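Long-range contacts in taurine dioxygenase (Burkholderia ambifaria, PDB 5VN6), which probably catalyses the iron- and 2-oxoglutarate-dependent oxygenation of taurine, which releases sulfite: residues 118-123 with 256-261; 133-138 with 249-254; 57-62 with 278-283; 49-54 with 245-250. All coordinates share one frame; numbering follows the deposited sequence.

Contact 1 (118-123 with 256-261)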
# COMPACT_ATOMS: atom_id res chain seq x y z
N GLY A 118 14.68 -15.91 -5.24
CA GLY A 118 14.11 -15.42 -4.00
C GLY A 118 15.20 -15.16 -3.00
O GLY A 118 16.39 -15.15 -3.35
N CYS A 119 14.79 -15.03 -1.74
CA CYS A 119 15.66 -14.50 -0.70
C CYS A 119 15.18 -14.95 0.68
O CYS A 119 13.97 -15.12 0.92
CB CYS A 119 15.67 -12.97 -0.79
SG CYS A 119 16.77 -12.13 0.34
N VAL A 120 16.13 -15.13 1.58
CA VAL A 120 15.87 -15.35 3.00
C VAL A 120 16.49 -14.18 3.75
O VAL A 120 17.72 -14.05 3.78
CB VAL A 120 16.42 -16.68 3.52
CG1 VAL A 120 16.10 -16.80 5.01
CG2 VAL A 120 15.86 -17.87 2.71
N LEU A 121 15.65 -13.35 4.35
CA LEU A 121 16.05 -12.07 4.92
C LEU A 121 15.80 -12.08 6.42
O LEU A 121 14.68 -12.38 6.85
CB LEU A 121 15.28 -10.92 4.26
CG LEU A 121 15.53 -9.50 4.79
CD1 LEU A 121 17.00 -9.11 4.64
CD2 LEU A 121 14.63 -8.47 4.10
N ARG A 122 16.82 -11.77 7.22
CA ARG A 122 16.69 -11.76 8.67
C ARG A 122 17.00 -10.37 9.23
O ARG A 122 17.97 -9.72 8.83
CB ARG A 122 17.59 -12.81 9.36
CG ARG A 122 17.46 -12.76 10.88
CD ARG A 122 17.97 -13.98 11.61
NE ARG A 122 19.41 -14.01 11.68
CZ ARG A 122 20.11 -14.51 12.69
NH1 ARG A 122 19.49 -15.02 13.76
NH2 ARG A 122 21.44 -14.49 12.63
N CYS A 123 16.18 -9.92 10.18
CA CYS A 123 16.43 -8.65 10.86
C CYS A 123 17.28 -8.92 12.09
O CYS A 123 16.87 -9.68 12.98
CB CYS A 123 15.12 -7.98 11.27
SG CYS A 123 15.32 -6.40 12.17
N VAL A 256 12.30 -13.13 10.23
CA VAL A 256 12.78 -13.63 8.95
C VAL A 256 11.65 -13.57 7.94
O VAL A 256 10.49 -13.86 8.28
CB VAL A 256 13.35 -15.07 9.10
CG1 VAL A 256 13.67 -15.69 7.74
CG2 VAL A 256 14.59 -15.07 9.97
N ALA A 257 11.97 -13.15 6.72
CA ALA A 257 11.08 -13.24 5.56
C ALA A 257 11.72 -14.14 4.52
O ALA A 257 12.92 -14.03 4.25
CB ALA A 257 10.81 -11.87 4.93
N ILE A 258 10.93 -15.05 3.96
CA ILE A 258 11.33 -15.88 2.83
C ILE A 258 10.35 -15.58 1.71
O ILE A 258 9.14 -15.74 1.90
CB ILE A 258 11.29 -17.38 3.16
CG1 ILE A 258 11.95 -17.70 4.51
CG2 ILE A 258 11.89 -18.20 2.01
CD1 ILE A 258 11.49 -19.03 5.12
N TRP A 259 10.84 -15.18 0.53
CA TRP A 259 9.90 -14.89 -0.54
C TRP A 259 10.35 -15.41 -1.89
O TRP A 259 11.55 -15.55 -2.18
CB TRP A 259 9.58 -13.38 -0.64
CG TRP A 259 10.68 -12.48 -1.15
CD1 TRP A 259 10.89 -12.08 -2.44
CD2 TRP A 259 11.65 -11.80 -0.35
NE1 TRP A 259 11.97 -11.22 -2.49
CE2 TRP A 259 12.45 -11.02 -1.22
CE3 TRP A 259 11.94 -11.78 1.03
CZ2 TRP A 259 13.51 -10.23 -0.76
CZ3 TRP A 259 12.98 -10.99 1.48
CH2 TRP A 259 13.76 -10.23 0.59
N ASP A 260 9.33 -15.68 -2.72
CA ASP A 260 9.49 -16.16 -4.09
C ASP A 260 9.52 -14.93 -4.98
O ASP A 260 8.49 -14.34 -5.29
CB ASP A 260 8.36 -17.12 -4.44
CG ASP A 260 8.40 -17.61 -5.91
OD1 ASP A 260 9.18 -17.10 -6.74
OD2 ASP A 260 7.65 -18.55 -6.23
N ASN A 261 10.73 -14.56 -5.42
CA ASN A 261 10.92 -13.33 -6.18
C ASN A 261 10.31 -13.40 -7.56
O ASN A 261 10.06 -12.37 -8.18
CB ASN A 261 12.42 -13.02 -6.24
CG ASN A 261 12.73 -11.67 -6.84
OD1 ASN A 261 12.25 -10.63 -6.36
ND2 ASN A 261 13.60 -11.67 -7.86
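The indole of Trp259 carries Cys119 on one face and Leu121 at its rim. Cys119 CB sits over the six-membered ring, 3.7 Å from its centroid and close to the ring normal, a CH-pi contact. The thiol follows from an oblique position: with SG anti to the backbone N (chi1 -176°), Cys119 SG comes 3.6 Å from Trp259 CH2. Near the ring plane, Leu121 CB meets Trp259 CZ3 at 3.6 Å, and Asn261 OD1 also lies at the edge, in plane. A ring of Trp135 meets the same indole edge-to-face.

The backbones beneath are antiparallel neighbours in the major sheet of the cupin-type double-stranded beta-helix. Leu121 and Ala257 form a hydrogen-bonded pair: Leu121 N reaches Ala257 O at 2.8 Å and almost straight (171°), and the return bond from Ala257 N is equally short. The pair Cys119 and Trp259 is held less evenly, since Trp259 N to Cys119 O is 3.2 Å and the bond from Cys119 N is weak. Val120, Arg122, Val256 and Ile258 occupy the other face. There Val120 CG1 touches Val256 CG1 at 3.8 Å, while the aliphatic part of Arg122 runs along Val256 CG2 before its guanidinium leaves for Gln55 O.

Just past the strand, Asn261 packs CB on Gly118 CA, and its OD1 accepts from the backbone N of Asp108, one of the magnesium ligands seen here. The chemistry is consistent with a second-shell role: Cys119 and Leu121 pack the indole that lies against the ligand His266, and the Asn261 amide holds the Asp108 backbone.

Contact 2 (133-138 with 249-254)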
# COMPACT_ATOMS: atom_id res chain seq x y z
N THR A 133 8.27 -3.79 5.50
CA THR A 133 8.44 -4.23 4.12
C THR A 133 7.10 -4.76 3.62
O THR A 133 6.36 -5.40 4.38
CB THR A 133 9.54 -5.32 3.99
OG1 THR A 133 10.75 -4.84 4.60
CG2 THR A 133 9.82 -5.67 2.53
N MET A 134 6.78 -4.46 2.37
CA MET A 134 5.55 -4.93 1.76
C MET A 134 5.86 -5.81 0.58
O MET A 134 6.89 -5.64 -0.07
CB MET A 134 4.67 -3.76 1.28
CG MET A 134 4.42 -2.72 2.36
SD MET A 134 3.42 -1.37 1.73
CE MET A 134 1.92 -2.25 1.32
N TRP A 135 4.97 -6.77 0.31
CA TRP A 135 5.02 -7.60 -0.88
C TRP A 135 3.68 -7.53 -1.60
O TRP A 135 2.64 -7.32 -0.98
CB TRP A 135 5.34 -9.09 -0.56
CG TRP A 135 6.75 -9.37 -0.16
CD1 TRP A 135 7.71 -9.92 -0.94
CD2 TRP A 135 7.35 -9.14 1.13
NE1 TRP A 135 8.88 -10.04 -0.23
CE2 TRP A 135 8.69 -9.57 1.04
CE3 TRP A 135 6.88 -8.61 2.34
CZ2 TRP A 135 9.57 -9.49 2.12
CZ3 TRP A 135 7.76 -8.52 3.40
CH2 TRP A 135 9.09 -8.96 3.29
N ALA A 136 3.72 -7.75 -2.92
CA ALA A 136 2.52 -7.77 -3.75
C ALA A 136 2.52 -9.06 -4.58
O ALA A 136 3.57 -9.53 -5.03
CB ALA A 136 2.45 -6.55 -4.68
N ASN A 137 1.34 -9.64 -4.75
CA ASN A 137 1.15 -10.91 -5.46
C ASN A 137 0.95 -10.58 -6.94
O ASN A 137 -0.13 -10.15 -7.35
CB ASN A 137 -0.03 -11.66 -4.86
CG ASN A 137 -0.30 -12.99 -5.54
OD1 ASN A 137 0.06 -13.22 -6.70
ND2 ASN A 137 -0.97 -13.89 -4.82
N MET A 138 1.98 -10.76 -7.75
CA MET A 138 1.83 -10.44 -9.17
C MET A 138 1.19 -11.57 -9.97
O MET A 138 0.96 -11.39 -11.17
CB MET A 138 3.18 -10.04 -9.77
CG MET A 138 3.85 -8.89 -9.02
SD MET A 138 2.75 -7.47 -8.69
CE MET A 138 2.47 -6.91 -10.38
N TRP A 249 4.56 -6.15 6.44
CA TRP A 249 5.19 -6.88 7.53
C TRP A 249 5.98 -5.91 8.38
O TRP A 249 6.71 -5.06 7.85
CB TRP A 249 6.09 -7.99 6.98
CG TRP A 249 6.90 -8.74 7.99
CD1 TRP A 249 8.26 -8.68 8.17
CD2 TRP A 249 6.41 -9.70 8.94
NE1 TRP A 249 8.64 -9.53 9.17
CE2 TRP A 249 7.54 -10.17 9.67
CE3 TRP A 249 5.14 -10.20 9.26
CZ2 TRP A 249 7.43 -11.14 10.68
CZ3 TRP A 249 5.04 -11.16 10.28
CH2 TRP A 249 6.18 -11.62 10.97
N ARG A 250 5.83 -6.03 9.70
CA ARG A 250 6.57 -5.21 10.65
C ARG A 250 7.68 -6.04 11.26
O ARG A 250 7.43 -7.13 11.78
CB ARG A 250 5.66 -4.68 11.75
CG ARG A 250 6.40 -3.77 12.70
CD ARG A 250 5.44 -3.07 13.65
NE ARG A 250 6.18 -2.31 14.64
CZ ARG A 250 5.61 -1.58 15.59
NH1 ARG A 250 4.28 -1.50 15.68
NH2 ARG A 250 6.37 -0.92 16.45
N TRP A 251 8.91 -5.54 11.18
CA TRP A 251 10.08 -6.29 11.62
C TRP A 251 10.27 -6.22 13.13
O TRP A 251 9.99 -5.21 13.77
CB TRP A 251 11.34 -5.77 10.93
CG TRP A 251 11.32 -5.99 9.46
CD1 TRP A 251 10.94 -5.10 8.49
CD2 TRP A 251 11.66 -7.21 8.78
NE1 TRP A 251 11.04 -5.70 7.24
CE2 TRP A 251 11.48 -6.99 7.40
CE3 TRP A 251 12.11 -8.46 9.22
CZ2 TRP A 251 11.74 -7.98 6.45
CZ3 TRP A 251 12.35 -9.45 8.27
CH2 TRP A 251 12.17 -9.19 6.90
N LYS A 252 10.77 -7.32 13.68
CA LYS A 252 11.27 -7.41 15.05
C LYS A 252 12.63 -8.10 15.00
O LYS A 252 13.00 -8.69 13.99
CB LYS A 252 10.32 -8.19 15.96
CG LYS A 252 8.90 -7.61 16.06
CD LYS A 252 8.88 -6.36 16.90
CE LYS A 252 7.53 -5.64 16.80
NZ LYS A 252 7.62 -4.30 17.43
N LYS A 253 13.37 -8.04 16.11
CA LYS A 253 14.67 -8.69 16.15
C LYS A 253 14.53 -10.18 15.84
O LYS A 253 13.62 -10.85 16.34
CB LYS A 253 15.33 -8.50 17.51
N ASN A 254 15.44 -10.69 14.99
CA ASN A 254 15.46 -12.09 14.56
C ASN A 254 14.20 -12.52 13.84
O ASN A 254 13.88 -13.72 13.80
CB ASN A 254 15.75 -13.03 15.73
CG ASN A 254 17.17 -12.93 16.21
OD1 ASN A 254 18.07 -12.59 15.43
ND2 ASN A 254 17.40 -13.23 17.48
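Thr133 meets Trp251 through a side chain that can be followed outward atom by atom. Its CB lies 3.6 Å from Trp251 NE1, and the branch beyond it divides the work. OG1, anti to the carbonyl carbon (chi1 -53°), accepts from Trp251 NE1 at 2.8 Å; the bond is fairly straight (164°), and the oxygen lies only 4° out of the indole plane. CG2 turns the other way, onto one face of the Trp135 ring in its own strand. One buried threonine therefore satisfies an indole N-H with its hydroxyl and covers a second indole with its methyl.

Behind this side chain the backbone of Thr133 pairs with that of Trp249 as an antiparallel hydrogen-bonded pair. Trp249 N donates to Thr133 O at 2.8 Å, and Thr133 N returns a bond to Trp249 O at 3.1 Å. These are neighbouring strands of the minor sheet of the double-stranded beta-helix, which faces the major sheet across the barrel; strand 264-268, on the far side of 133-137, contributes the magnesium ligand His266.

From Thr133 the chain leads to Trp135, whose ring shares the face of the strand occupied by the threonine. Its outer edge receives two neighbours near the ring plane: Trp249 CB stands 4.0 Å from Trp135 CZ3, and Trp251 CZ2 lies 4.2 Å from Trp135 CH2. Within the 249-254 segment, Trp249 directs CD1 over the centre of one Trp251 face, 3.6 Å above the plane, while Leu121 and Cys123 of the major sheet also pack against Trp251.

Contact 3 (57-62 with 278-283)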
# COMPACT_ATOMS: atom_id res chain seq x y z
N ILE A 57 19.17 -18.03 15.19
CA ILE A 57 19.91 -18.99 14.37
C ILE A 57 21.28 -18.40 14.08
O ILE A 57 21.51 -17.20 14.23
CB ILE A 57 19.19 -19.32 13.05
CG1 ILE A 57 18.99 -18.05 12.21
CG2 ILE A 57 17.83 -19.97 13.33
CD1 ILE A 57 18.35 -18.28 10.84
N THR A 58 22.18 -19.26 13.64
CA THR A 58 23.51 -18.80 13.27
C THR A 58 23.52 -18.44 11.79
O THR A 58 22.62 -18.80 11.03
CB THR A 58 24.54 -19.88 13.55
OG1 THR A 58 24.43 -20.91 12.56
CG2 THR A 58 24.29 -20.50 14.92
N ARG A 59 24.55 -17.69 11.41
CA ARG A 59 24.68 -17.31 10.01
C ARG A 59 24.91 -18.52 9.12
O ARG A 59 24.38 -18.60 8.01
CB ARG A 59 25.78 -16.26 9.87
CG ARG A 59 25.45 -15.03 10.72
CD ARG A 59 26.61 -14.06 10.86
NE ARG A 59 26.17 -12.72 11.26
CZ ARG A 59 25.63 -12.42 12.44
NH1 ARG A 59 25.46 -13.36 13.37
NH2 ARG A 59 25.27 -11.17 12.71
N ALA A 60 25.68 -19.51 9.62
CA ALA A 60 25.83 -20.75 8.87
C ALA A 60 24.47 -21.41 8.66
O ALA A 60 24.18 -21.90 7.56
CB ALA A 60 26.82 -21.69 9.57
N GLU A 61 23.61 -21.41 9.68
CA GLU A 61 22.28 -21.98 9.52
C GLU A 61 21.41 -21.16 8.57
O GLU A 61 20.67 -21.73 7.76
CB GLU A 61 21.58 -22.14 10.87
CG GLU A 61 22.31 -23.06 11.83
CD GLU A 61 21.68 -23.10 13.21
OE1 GLU A 61 21.18 -22.05 13.67
OE2 GLU A 61 21.71 -24.17 13.85
N HIS A 62 21.50 -19.83 8.64
CA HIS A 62 20.78 -18.97 7.69
C HIS A 62 21.19 -19.30 6.26
O HIS A 62 20.35 -19.45 5.37
CB HIS A 62 21.06 -17.49 8.02
CG HIS A 62 20.35 -16.49 7.15
ND1 HIS A 62 20.36 -15.14 7.42
CD2 HIS A 62 19.63 -16.64 6.01
CE1 HIS A 62 19.67 -14.50 6.49
NE2 HIS A 62 19.22 -15.38 5.62
N ARG A 278 20.06 -3.19 10.94
CA ARG A 278 20.97 -4.21 10.43
C ARG A 278 20.16 -5.41 9.98
O ARG A 278 19.45 -6.02 10.79
CB ARG A 278 22.00 -4.61 11.49
CG ARG A 278 23.06 -3.53 11.74
CD ARG A 278 24.19 -4.00 12.66
NE ARG A 278 23.74 -4.23 14.03
CZ ARG A 278 23.90 -5.37 14.70
NH1 ARG A 278 24.52 -6.39 14.13
NH2 ARG A 278 23.45 -5.48 15.94
N MET A 279 20.28 -5.74 8.69
CA MET A 279 19.64 -6.89 8.06
C MET A 279 20.71 -7.78 7.44
O MET A 279 21.82 -7.33 7.14
CB MET A 279 18.64 -6.47 6.97
CG MET A 279 17.77 -5.29 7.32
SD MET A 279 16.36 -5.72 8.35
CE MET A 279 15.37 -6.74 7.27
N GLU A 280 20.37 -9.06 7.26
CA GLU A 280 21.25 -9.99 6.56
C GLU A 280 20.38 -10.83 5.63
O GLU A 280 19.34 -11.34 6.05
CB GLU A 280 22.03 -10.87 7.54
CG GLU A 280 23.01 -10.08 8.41
CD GLU A 280 23.85 -10.93 9.36
OE1 GLU A 280 23.71 -12.17 9.35
OE2 GLU A 280 24.65 -10.36 10.13
N ARG A 281 20.80 -10.96 4.38
CA ARG A 281 20.01 -11.67 3.39
C ARG A 281 20.86 -12.74 2.70
O ARG A 281 22.09 -12.66 2.66
CB ARG A 281 19.40 -10.71 2.36
CG ARG A 281 20.38 -10.02 1.43
CD ARG A 281 19.67 -9.01 0.52
NE ARG A 281 18.72 -9.64 -0.40
CZ ARG A 281 19.04 -10.15 -1.59
NH1 ARG A 281 18.11 -10.70 -2.36
NH2 ARG A 281 20.30 -10.11 -2.01
N ALA A 282 20.18 -13.77 2.20
CA ALA A 282 20.78 -14.80 1.37
C ALA A 282 19.93 -14.94 0.13
O ALA A 282 18.77 -15.37 0.22
CB ALA A 282 20.89 -16.13 2.12
N GLY A 283 20.48 -14.55 -1.02
CA GLY A 283 19.74 -14.60 -2.28
C GLY A 283 19.99 -15.93 -2.99
O GLY A 283 21.09 -16.48 -2.93
O HOH W 1 21.55 -14.01 9.88
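The first turn of helix 59-67 packs over the face of the major sheet that carries Glu280 and Ala282, with Arg59 and His62 turned to these two residues. Thr58 is the N-cap of this helix and forms a capping box with Glu61: Glu61 N donates to Thr58 OG1, and Thr58 N donates to Glu61 OE1, each at 3.0 Å.

From this turn Arg59 extends to the carboxylate of Glu280 in a salt bridge. Arg59 NH2 stands 2.8 Å from Glu280 OE2 and Arg59 NE 3.0 Å from the same oxygen, but both hydrogen bonds are bent and weak. The guanidinium and carboxylate planes are 67° apart, so the two groups do not form a flat, two-oxygen pair. Glu280 OE2 has a further salt-bridge partner in Arg89 of the neighbouring strand.

His62 points at the strand with CG anti to the backbone N (chi1 -178°). Its ring brings CE1 to 3.2 Å from Glu280 O, which lies near the ring plane, and NE2 to 3.9 Å from Ala282 CB. NE2 is hydrogen-bonded to Val120 O on the adjacent strand. At ND1 a water, 3.0 Å away, lies in the ring plane and donates to Glu280 OE1 at 2.9 Å.

Glu280 thus gathers two arginines and, through water, a histidine. The positive surroundings would probably favour its ionised form, while hydrogen bonds at both ring nitrogens restrict the rotation of the His62 ring between helix and sheet.

Contact 4 (49-54 with 245-250); sequences VLFLRD and YQVRWR
Stacking dominates, with Phe51 on one face of the Trp249 indole and the guanidinium of Arg53 on the opposite face. Phe51 makes an offset stack on the five-membered ring, centroids 4.2 Å apart and planes at 12°. Its CB completes the overlap as a CH-pi contact, 3.5 Å from the centroid of the six-membered ring. Arg53 lies flat over that same benzo part, centres 3.7 Å apart, a cation-pi arrangement; a bend at chi2 (-77°) folds its chain back across the indole.

Hydrogen bonding holds the guanidinium in place. Arg53 NH1 donates to Arg250 O at 2.7 Å, in the carbonyl plane, and a second bond from Arg53 NH2 is weak. Ser255 OG is another partner of NH1.

Apolar contact continues along the strands, where Val49 CG1 meets Val247 CG1 at 4.0 Å and Val247 CG1 also approaches the edge of the Phe51 ring. Strands 49-52 and 246-249 belong to the major and minor sheets; the axes of these short strands approach to 10.1 Å, so side chains bridge the two layers of the beta-helix. The indole is thereby sandwiched between an aromatic ring and a cation held by the carbonyl of Arg250 and by Ser255 OG.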
# COMPACT_ATOMS: atom_id res chain seq x y z
N VAL A 49 5.19 -15.40 0.12
CA VAL A 49 6.15 -14.91 1.10
C VAL A 49 5.80 -15.50 2.46
O VAL A 49 4.62 -15.52 2.85
CB VAL A 49 6.19 -13.36 1.16
CG1 VAL A 49 4.81 -12.76 1.47
CG2 VAL A 49 7.25 -12.86 2.18
N LEU A 50 6.81 -15.99 3.18
CA LEU A 50 6.64 -16.61 4.49
C LEU A 50 7.38 -15.80 5.54
O LEU A 50 8.48 -15.30 5.28
CB LEU A 50 7.14 -18.07 4.50
CG LEU A 50 6.47 -19.08 3.56
CD1 LEU A 50 7.23 -20.43 3.56
CD2 LEU A 50 4.99 -19.28 3.93
N PHE A 51 6.78 -15.67 6.72
CA PHE A 51 7.33 -14.89 7.81
C PHE A 51 7.51 -15.76 9.05
O PHE A 51 6.70 -16.65 9.33
CB PHE A 51 6.43 -13.69 8.17
CG PHE A 51 6.13 -12.80 7.00
CD1 PHE A 51 7.10 -11.95 6.51
CD2 PHE A 51 4.88 -12.82 6.39
CE1 PHE A 51 6.83 -11.13 5.45
CE2 PHE A 51 4.60 -12.01 5.32
CZ PHE A 51 5.58 -11.16 4.84
N LEU A 52 8.58 -15.50 9.79
CA LEU A 52 8.82 -16.18 11.05
C LEU A 52 9.34 -15.18 12.07
O LEU A 52 10.11 -14.28 11.73
CB LEU A 52 9.83 -17.33 10.88
CG LEU A 52 9.44 -18.49 9.96
CD1 LEU A 52 9.83 -18.23 8.49
CD2 LEU A 52 10.08 -19.76 10.46
N ARG A 53 8.93 -15.36 13.33
CA ARG A 53 9.45 -14.57 14.44
C ARG A 53 10.48 -15.38 15.21
O ARG A 53 10.54 -16.61 15.11
CB ARG A 53 8.32 -14.17 15.40
CG ARG A 53 7.20 -13.35 14.77
CD ARG A 53 7.62 -11.90 14.55
NE ARG A 53 6.47 -11.06 14.19
CZ ARG A 53 6.57 -9.89 13.57
NH1 ARG A 53 7.77 -9.42 13.23
NH2 ARG A 53 5.47 -9.20 13.28
N ASP A 54 11.32 -14.66 15.95
CA ASP A 54 12.21 -15.25 16.95
C ASP A 54 13.05 -16.39 16.37
O ASP A 54 13.17 -17.47 16.94
CB ASP A 54 11.40 -15.72 18.15
CG ASP A 54 10.54 -14.62 18.70
OD1 ASP A 54 11.10 -13.52 18.93
OD2 ASP A 54 9.32 -14.83 18.86
N TYR A 245 -3.70 -6.84 -3.32
CA TYR A 245 -2.65 -7.79 -3.67
C TYR A 245 -1.50 -7.79 -2.68
O TYR A 245 -0.50 -8.48 -2.90
CB TYR A 245 -2.08 -7.48 -5.07
CG TYR A 245 -3.12 -7.36 -6.15
CD1 TYR A 245 -4.34 -8.05 -6.07
CD2 TYR A 245 -2.87 -6.57 -7.28
CE1 TYR A 245 -5.30 -7.93 -7.09
CE2 TYR A 245 -3.80 -6.46 -8.29
CZ TYR A 245 -5.02 -7.15 -8.20
OH TYR A 245 -5.94 -7.02 -9.21
N GLN A 246 -1.61 -7.02 -1.59
CA GLN A 246 -0.47 -6.64 -0.79
C GLN A 246 -0.52 -7.26 0.60
O GLN A 246 -1.58 -7.57 1.14
CB GLN A 246 -0.38 -5.10 -0.64
CG GLN A 246 -0.03 -4.37 -1.93
CD GLN A 246 -0.11 -2.86 -1.76
OE1 GLN A 246 -0.49 -2.39 -0.70
NE2 GLN A 246 0.18 -2.12 -2.81
N VAL A 247 0.67 -7.39 1.19
CA VAL A 247 0.81 -7.66 2.61
C VAL A 247 1.90 -6.73 3.13
O VAL A 247 2.82 -6.37 2.39
CB VAL A 247 1.14 -9.14 2.91
CG1 VAL A 247 2.48 -9.61 2.25
CG2 VAL A 247 1.16 -9.39 4.40
N ARG A 248 1.77 -6.32 4.39
CA ARG A 248 2.72 -5.42 5.04
C ARG A 248 3.24 -6.07 6.31
O ARG A 248 2.45 -6.50 7.15
CB ARG A 248 2.08 -4.06 5.36
CG ARG A 248 3.05 -3.09 6.06
CD ARG A 248 2.74 -1.64 5.73
NE ARG A 248 3.61 -0.71 6.46
CZ ARG A 248 3.76 0.57 6.14
NH1 ARG A 248 4.57 1.35 6.85
NH2 ARG A 248 3.11 1.09 5.11
N TRP A 249 4.56 -6.15 6.44
CA TRP A 249 5.19 -6.88 7.53
C TRP A 249 5.98 -5.91 8.38
O TRP A 249 6.71 -5.06 7.85
CB TRP A 249 6.09 -7.99 6.98
CG TRP A 249 6.90 -8.74 7.99
CD1 TRP A 249 8.26 -8.68 8.17
CD2 TRP A 249 6.41 -9.70 8.94
NE1 TRP A 249 8.64 -9.53 9.17
CE2 TRP A 249 7.54 -10.17 9.67
CE3 TRP A 249 5.14 -10.20 9.26
CZ2 TRP A 249 7.43 -11.14 10.68
CZ3 TRP A 249 5.04 -11.16 10.28
CH2 TRP A 249 6.18 -11.62 10.97
N ARG A 250 5.83 -6.03 9.70
CA ARG A 250 6.57 -5.21 10.65
C ARG A 250 7.68 -6.04 11.26
O ARG A 250 7.43 -7.13 11.78
CB ARG A 250 5.66 -4.68 11.75
CG ARG A 250 6.40 -3.77 12.70
CD ARG A 250 5.44 -3.07 13.65
NE ARG A 250 6.18 -2.31 14.64
CZ ARG A 250 5.61 -1.58 15.59
NH1 ARG A 250 4.28 -1.50 15.68
NH2 ARG A 250 6.37 -0.92 16.45

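In the fold
The first of the contact segments from the N terminus is strand 49-52, and its contact 4 waits until 245-250 to close, joining the major sheet to the minor one. Helix 59-67 opens contact 3, completed at 278-283 near the C terminus; contacts 3 and 4 therefore cross along the chain. Strand 118-125 begins contact 1, whose loop ends at 256-261 and lies within that of contact 3, while crossing contact 4. The loop of contact 2, from 133-138 to 249-254, is the innermost, falling within contacts 1 and 3; it shares Trp249 and Arg250 with contact 4. Contacts 1 and 3 adjoin in the major sheet, and a Cys123-Asn254 backbone hydrogen bond joins contacts 1 and 2.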